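Local coordinates for protein putative glycosyltransferase (GalT1) (Streptococcus parasanguinis FW213, PDB 5HEA) that probably transfers a sugar from a nucleotide-activated donor, the chain being the C-terminal glycosyltransferase part of a longer protein, at residues L185-R197 with D229-R241. Residues are numbered along the deposited sequence; the frame is centred on the assembly and turned at random.
Sequences LGRLREDDATIYR and DDISSMISNAEER
L188, R189 and A193 run past D230, S233 and N237 in the same order, their CA atoms 5.4 to 6.4 Å apart, as the loop leading into helix 195-201 lies along the first three turns of helix 231-247. N237 works at the middle: its ND2 gives one hydrogen to R189 O (2.9 Å) and another to D192 OD2 (3.0 Å), the latter reached from above the carboxylate plane. The other oxygen, D192 OD1, receives R241 NH2 at 2.9 Å, while R241 NH1 binds D192 O in the guanidinium plane; Q255 holds R241 NE, and R262 adds a salt bridge to D192 OD2. In this GT-A-type glycosyltransferase chain the contact joins the stretch running into helix 195-201 to the C-terminal helices, beginning with 231-247. With CG anti to the carbonyl carbon (chi1 -59°), the bent R189 reaches the start of helix 231-247, where NE and NH2 grip D229 side-on and M234 CB lies over one guanidinium face. D230, the N-cap of that helix, accepts from S233 N through OD1. The extended but poorly ordered R187 bonds S233 OG by NE and S236 OG by NH2. Farther along, R241 CD sits 3.9 Å from the Y196 ring centroid in a CH-pi contact, its guanidinium about perpendicular to the ring in a cation-pi pair. A water accepts from Y196 OH (2.7 Å) and donates to N237 O and E240 OE1, while E240 OE2 pairs with K285 of a neighbouring subunit.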
loop_
_atom_site.group_PDB
_atom_site.type_symbol
_atom_site.label_atom_id
_atom_site.label_comp_id
_atom_site.label_asym_id
_atom_site.label_seq_id
_atom_site.Cartn_x
_atom_site.Cartn_y
_atom_site.Cartn_z
ATOM N N LEU A 185 -14.715 13.872 -7.119
ATOM C CA LEU A 185 -14.572 12.763 -6.182
ATOM C C LEU A 185 -13.445 12.947 -5.176
ATOM O O LEU A 185 -12.410 13.544 -5.482
ATOM C CB LEU A 185 -14.388 11.441 -6.932
ATOM C CG LEU A 185 -15.642 10.826 -7.556
ATOM C CD1 LEU A 185 -16.905 11.298 -6.833
ATOM C CD2 LEU A 185 -15.741 11.099 -9.039
ATOM N N GLY A 186 -13.675 12.448 -3.963
ATOM C CA GLY A 186 -12.662 12.406 -2.922
ATOM C C GLY A 186 -12.275 13.772 -2.399
ATOM O O GLY A 186 -11.465 13.892 -1.481
ATOM N N ARG A 187 -12.875 14.799 -2.983
ATOM C CA ARG A 187 -12.513 16.181 -2.728
ATOM C C ARG A 187 -13.473 16.748 -1.691
ATOM O O ARG A 187 -14.674 16.491 -1.747
ATOM C CB ARG A 187 -12.632 16.973 -4.041
ATOM C CG ARG A 187 -11.708 18.172 -4.206
ATOM C CD ARG A 187 -12.294 19.163 -5.219
ATOM N NE ARG A 187 -11.335 20.156 -5.699
ATOM C CZ ARG A 187 -11.054 20.379 -6.984
ATOM N NH1 ARG A 187 -11.666 19.678 -7.937
ATOM N NH2 ARG A 187 -10.164 21.309 -7.323
ATOM N N LEU A 188 -12.940 17.492 -0.728
ATOM C CA LEU A 188 -13.769 18.313 0.147
ATOM C C LEU A 188 -13.865 19.660 -0.565
ATOM O O LEU A 188 -13.202 19.855 -1.585
ATOM C CB LEU A 188 -13.122 18.471 1.529
ATOM C CG LEU A 188 -13.976 18.565 2.806
ATOM C CD1 LEU A 188 -13.320 19.490 3.846
ATOM C CD2 LEU A 188 -15.420 18.979 2.533
ATOM N N ARG A 189 -14.675 20.582 -0.038
ATOM C CA ARG A 189 -15.033 21.811 -0.753
ATOM C C ARG A 189 -15.579 21.413 -2.128
ATOM O O ARG A 189 -15.182 21.947 -3.165
ATOM C CB ARG A 189 -13.824 22.745 -0.888
ATOM C CG ARG A 189 -13.201 23.178 0.428
ATOM C CD ARG A 189 -14.158 24.048 1.226
ATOM N NE ARG A 189 -13.455 25.061 2.013
ATOM C CZ ARG A 189 -13.266 26.318 1.619
ATOM N NH1 ARG A 189 -13.729 26.733 0.442
ATOM N NH2 ARG A 189 -12.614 27.162 2.406
ATOM N N GLU A 190 -16.458 20.419 -2.131
ATOM C CA GLU A 190 -16.965 19.890 -3.386
ATOM C C GLU A 190 -18.066 20.807 -3.918
ATOM O O GLU A 190 -18.183 20.992 -5.137
ATOM C CB GLU A 190 -17.435 18.435 -3.232
ATOM C CG GLU A 190 -18.641 18.198 -2.296
ATOM C CD GLU A 190 -18.286 18.037 -0.803
ATOM O OE1 GLU A 190 -17.122 18.262 -0.392
ATOM O OE2 GLU A 190 -19.199 17.681 -0.021
ATOM N N ASP A 191 -18.835 21.392 -2.989
ATOM C CA ASP A 191 -19.865 22.410 -3.286
ATOM C C ASP A 191 -19.229 23.628 -3.945
ATOM O O ASP A 191 -19.751 24.161 -4.937
ATOM C CB ASP A 191 -20.579 22.897 -2.004
ATOM C CG ASP A 191 -21.572 21.884 -1.438
ATOM O OD1 ASP A 191 -21.821 20.857 -2.106
ATOM O OD2 ASP A 191 -22.117 22.127 -0.323
ATOM N N ASP A 192 -18.111 24.059 -3.357
ATOM C CA ASP A 192 -17.298 25.183 -3.830
ATOM C C ASP A 192 -16.896 24.995 -5.309
ATOM O O ASP A 192 -16.869 25.952 -6.079
ATOM C CB ASP A 192 -16.064 25.287 -2.917
ATOM C CG ASP A 192 -15.147 26.478 -3.239
ATOM O OD1 ASP A 192 -15.598 27.524 -3.749
ATOM O OD2 ASP A 192 -13.949 26.361 -2.935
ATOM N N ALA A 193 -16.609 23.752 -5.696
ATOM C CA ALA A 193 -16.160 23.426 -7.052
ATOM C C ALA A 193 -17.295 23.239 -8.050
ATOM O O ALA A 193 -17.047 23.135 -9.251
ATOM C CB ALA A 193 -15.284 22.162 -7.026
ATOM N N THR A 194 -18.540 23.226 -7.576
ATOM C CA THR A 194 -19.631 22.712 -8.407
ATOM C C THR A 194 -20.830 23.650 -8.609
ATOM O O THR A 194 -21.315 23.798 -9.731
ATOM C CB THR A 194 -20.141 21.334 -7.855
ATOM O OG1 THR A 194 -19.032 20.442 -7.696
ATOM C CG2 THR A 194 -21.151 20.698 -8.815
ATOM N N ILE A 195 -21.317 24.252 -7.526
ATOM C CA ILE A 195 -22.574 25.005 -7.566
ATOM C C ILE A 195 -22.517 26.123 -8.604
ATOM O O ILE A 195 -23.429 26.274 -9.415
ATOM C CB ILE A 195 -22.964 25.535 -6.161
ATOM C CG1 ILE A 195 -23.269 24.357 -5.233
ATOM C CG2 ILE A 195 -24.192 26.432 -6.233
ATOM C CD1 ILE A 195 -24.353 23.409 -5.795
ATOM N N TYR A 196 -21.422 26.872 -8.619
ATOM C CA TYR A 196 -21.309 27.992 -9.559
ATOM C C TYR A 196 -21.398 27.558 -11.022
ATOM O O TYR A 196 -21.867 28.322 -11.876
ATOM C CB TYR A 196 -20.036 28.803 -9.301
ATOM C CG TYR A 196 -18.779 28.194 -9.871
ATOM C CD1 TYR A 196 -18.088 27.210 -9.182
ATOM C CD2 TYR A 196 -18.267 28.630 -11.088
ATOM C CE1 TYR A 196 -16.922 26.656 -9.700
ATOM C CE2 TYR A 196 -17.101 28.084 -11.615
ATOM C CZ TYR A 196 -16.436 27.098 -10.915
ATOM O OH TYR A 196 -15.285 26.549 -11.436
ATOM N N ARG A 197 -20.966 26.337 -11.327
ATOM C CA ARG A 197 -21.089 25.860 -12.702
ATOM C C ARG A 197 -22.555 25.701 -13.124
ATOM O O ARG A 197 -22.909 25.957 -14.272
ATOM C CB ARG A 197 -20.283 24.578 -12.917
ATOM C CG ARG A 197 -18.789 24.786 -12.653
ATOM C CD ARG A 197 -17.974 23.559 -12.980
ATOM N NE ARG A 197 -17.827 22.651 -11.843
ATOM C CZ ARG A 197 -18.114 21.349 -11.881
ATOM N NH1 ARG A 197 -18.585 20.814 -13.005
ATOM N NH2 ARG A 197 -17.923 20.574 -10.807
ATOM N N ASP A 229 -10.464 21.760 7.144
ATOM C CA ASP A 229 -10.626 22.309 5.803
ATOM C C ASP A 229 -9.633 21.671 4.831
ATOM O O ASP A 229 -8.517 21.309 5.206
ATOM C CB ASP A 229 -10.447 23.834 5.822
ATOM C CG ASP A 229 -11.135 24.532 4.645
ATOM O OD1 ASP A 229 -11.323 23.905 3.578
ATOM O OD2 ASP A 229 -11.489 25.723 4.790
ATOM N N ASP A 230 -10.065 21.524 3.583
ATOM C CA ASP A 230 -9.211 21.066 2.493
ATOM C C ASP A 230 -8.550 22.305 1.894
ATOM O O ASP A 230 -9.098 22.942 0.993
ATOM C CB ASP A 230 -10.067 20.352 1.438
ATOM C CG ASP A 230 -9.245 19.734 0.306
ATOM O OD1 ASP A 230 -8.050 20.058 0.154
ATOM O OD2 ASP A 230 -9.814 18.920 -0.456
ATOM N N ILE A 231 -7.372 22.650 2.402
ATOM C CA ILE A 231 -6.711 23.887 1.999
ATOM C C ILE A 231 -6.394 23.885 0.507
ATOM O O ILE A 231 -6.610 24.879 -0.183
ATOM C CB ILE A 231 -5.403 24.139 2.790
ATOM C CG1 ILE A 231 -5.636 24.007 4.294
ATOM C CG2 ILE A 231 -4.862 25.515 2.473
ATOM C CD1 ILE A 231 -5.459 22.596 4.829
ATOM N N SER A 232 -5.887 22.760 0.016
ATOM C CA SER A 232 -5.503 22.659 -1.381
ATOM C C SER A 232 -6.660 22.926 -2.342
ATOM O O SER A 232 -6.504 23.676 -3.304
ATOM C CB SER A 232 -4.914 21.288 -1.679
ATOM O OG SER A 232 -4.375 21.302 -2.973
ATOM N N SER A 233 -7.807 22.292 -2.092
ATOM C CA SER A 233 -9.014 22.536 -2.888
ATOM C C SER A 233 -9.516 23.979 -2.832
ATOM O O SER A 233 -9.963 24.534 -3.843
ATOM C CB SER A 233 -10.132 21.613 -2.425
ATOM O OG SER A 233 -9.896 20.319 -2.929
ATOM N N MET A 234 -9.460 24.571 -1.645
ATOM C CA MET A 234 -9.851 25.967 -1.463
ATOM C C MET A 234 -9.144 26.863 -2.504
ATOM O O MET A 234 -9.754 27.753 -3.105
ATOM C CB MET A 234 -9.510 26.417 -0.039
ATOM C CG MET A 234 -9.973 27.828 0.311
ATOM S SD MET A 234 -9.486 28.356 1.974
ATOM C CE MET A 234 -7.687 28.261 1.888
ATOM N N ILE A 235 -7.863 26.595 -2.724
ATOM C CA ILE A 235 -7.060 27.394 -3.641
ATOM C C ILE A 235 -7.341 27.001 -5.082
ATOM O O ILE A 235 -7.632 27.857 -5.907
ATOM C CB ILE A 235 -5.550 27.258 -3.314
ATOM C CG1 ILE A 235 -5.291 27.752 -1.892
ATOM C CG2 ILE A 235 -4.705 28.046 -4.301
ATOM C CD1 ILE A 235 -5.839 29.156 -1.663
ATOM N N SER A 236 -7.260 25.706 -5.394
ATOM C CA SER A 236 -7.458 25.277 -6.784
ATOM C C SER A 236 -8.892 25.541 -7.295
ATOM O O SER A 236 -9.078 25.880 -8.469
ATOM C CB SER A 236 -7.048 23.811 -6.981
ATOM O OG SER A 236 -7.876 22.971 -6.223
ATOM N N ASN A 237 -9.895 25.412 -6.419
ATOM C CA ASN A 237 -11.269 25.793 -6.783
ATOM C C ASN A 237 -11.372 27.251 -7.214
ATOM O O ASN A 237 -12.033 27.557 -8.196
ATOM C CB ASN A 237 -12.271 25.558 -5.637
ATOM C CG ASN A 237 -12.541 24.081 -5.380
ATOM O OD1 ASN A 237 -12.125 23.223 -6.150
ATOM N ND2 ASN A 237 -13.257 23.787 -4.299
ATOM N N ALA A 238 -10.758 28.154 -6.449
ATOM C CA ALA A 238 -10.804 29.583 -6.772
ATOM C C ALA A 238 -10.064 29.899 -8.092
ATOM O O ALA A 238 -10.505 30.739 -8.882
ATOM C CB ALA A 238 -10.234 30.418 -5.610
ATOM N N GLU A 239 -8.946 29.219 -8.328
ATOM C CA GLU A 239 -8.180 29.399 -9.574
ATOM C C GLU A 239 -8.942 28.892 -10.794
ATOM O O GLU A 239 -9.035 29.566 -11.808
ATOM C CB GLU A 239 -6.812 28.715 -9.459
ATOM C CG GLU A 239 -5.883 29.484 -8.517
ATOM C CD GLU A 239 -4.683 28.681 -8.042
ATOM O OE1 GLU A 239 -4.617 27.466 -8.330
ATOM O OE2 GLU A 239 -3.800 29.280 -7.377
ATOM N N GLU A 240 -9.500 27.697 -10.682
ATOM C CA GLU A 240 -10.365 27.148 -11.726
ATOM C C GLU A 240 -11.547 28.088 -12.041
ATOM O O GLU A 240 -11.867 28.358 -13.207
ATOM C CB GLU A 240 -10.856 25.779 -11.241
ATOM C CG GLU A 240 -11.795 25.001 -12.152
ATOM C CD GLU A 240 -12.161 23.656 -11.521
ATOM O OE1 GLU A 240 -12.592 23.620 -10.333
ATOM O OE2 GLU A 240 -11.977 22.627 -12.199
ATOM N N ARG A 241 -12.188 28.608 -10.999
ATOM C CA ARG A 241 -13.353 29.477 -11.186
ATOM C C ARG A 241 -12.992 30.817 -11.854
ATOM O O ARG A 241 -13.708 31.297 -12.750
ATOM C CB ARG A 241 -14.078 29.704 -9.852
ATOM C CG ARG A 241 -15.147 30.802 -9.887
ATOM C CD ARG A 241 -16.053 30.753 -8.646
ATOM N NE ARG A 241 -15.334 30.752 -7.371
ATOM C CZ ARG A 241 -15.306 29.716 -6.530
ATOM N NH1 ARG A 241 -15.957 28.602 -6.837
ATOM N NH2 ARG A 241 -14.642 29.790 -5.374
HETATM O O HOH W 1 -13.920 25.617 -9.257
#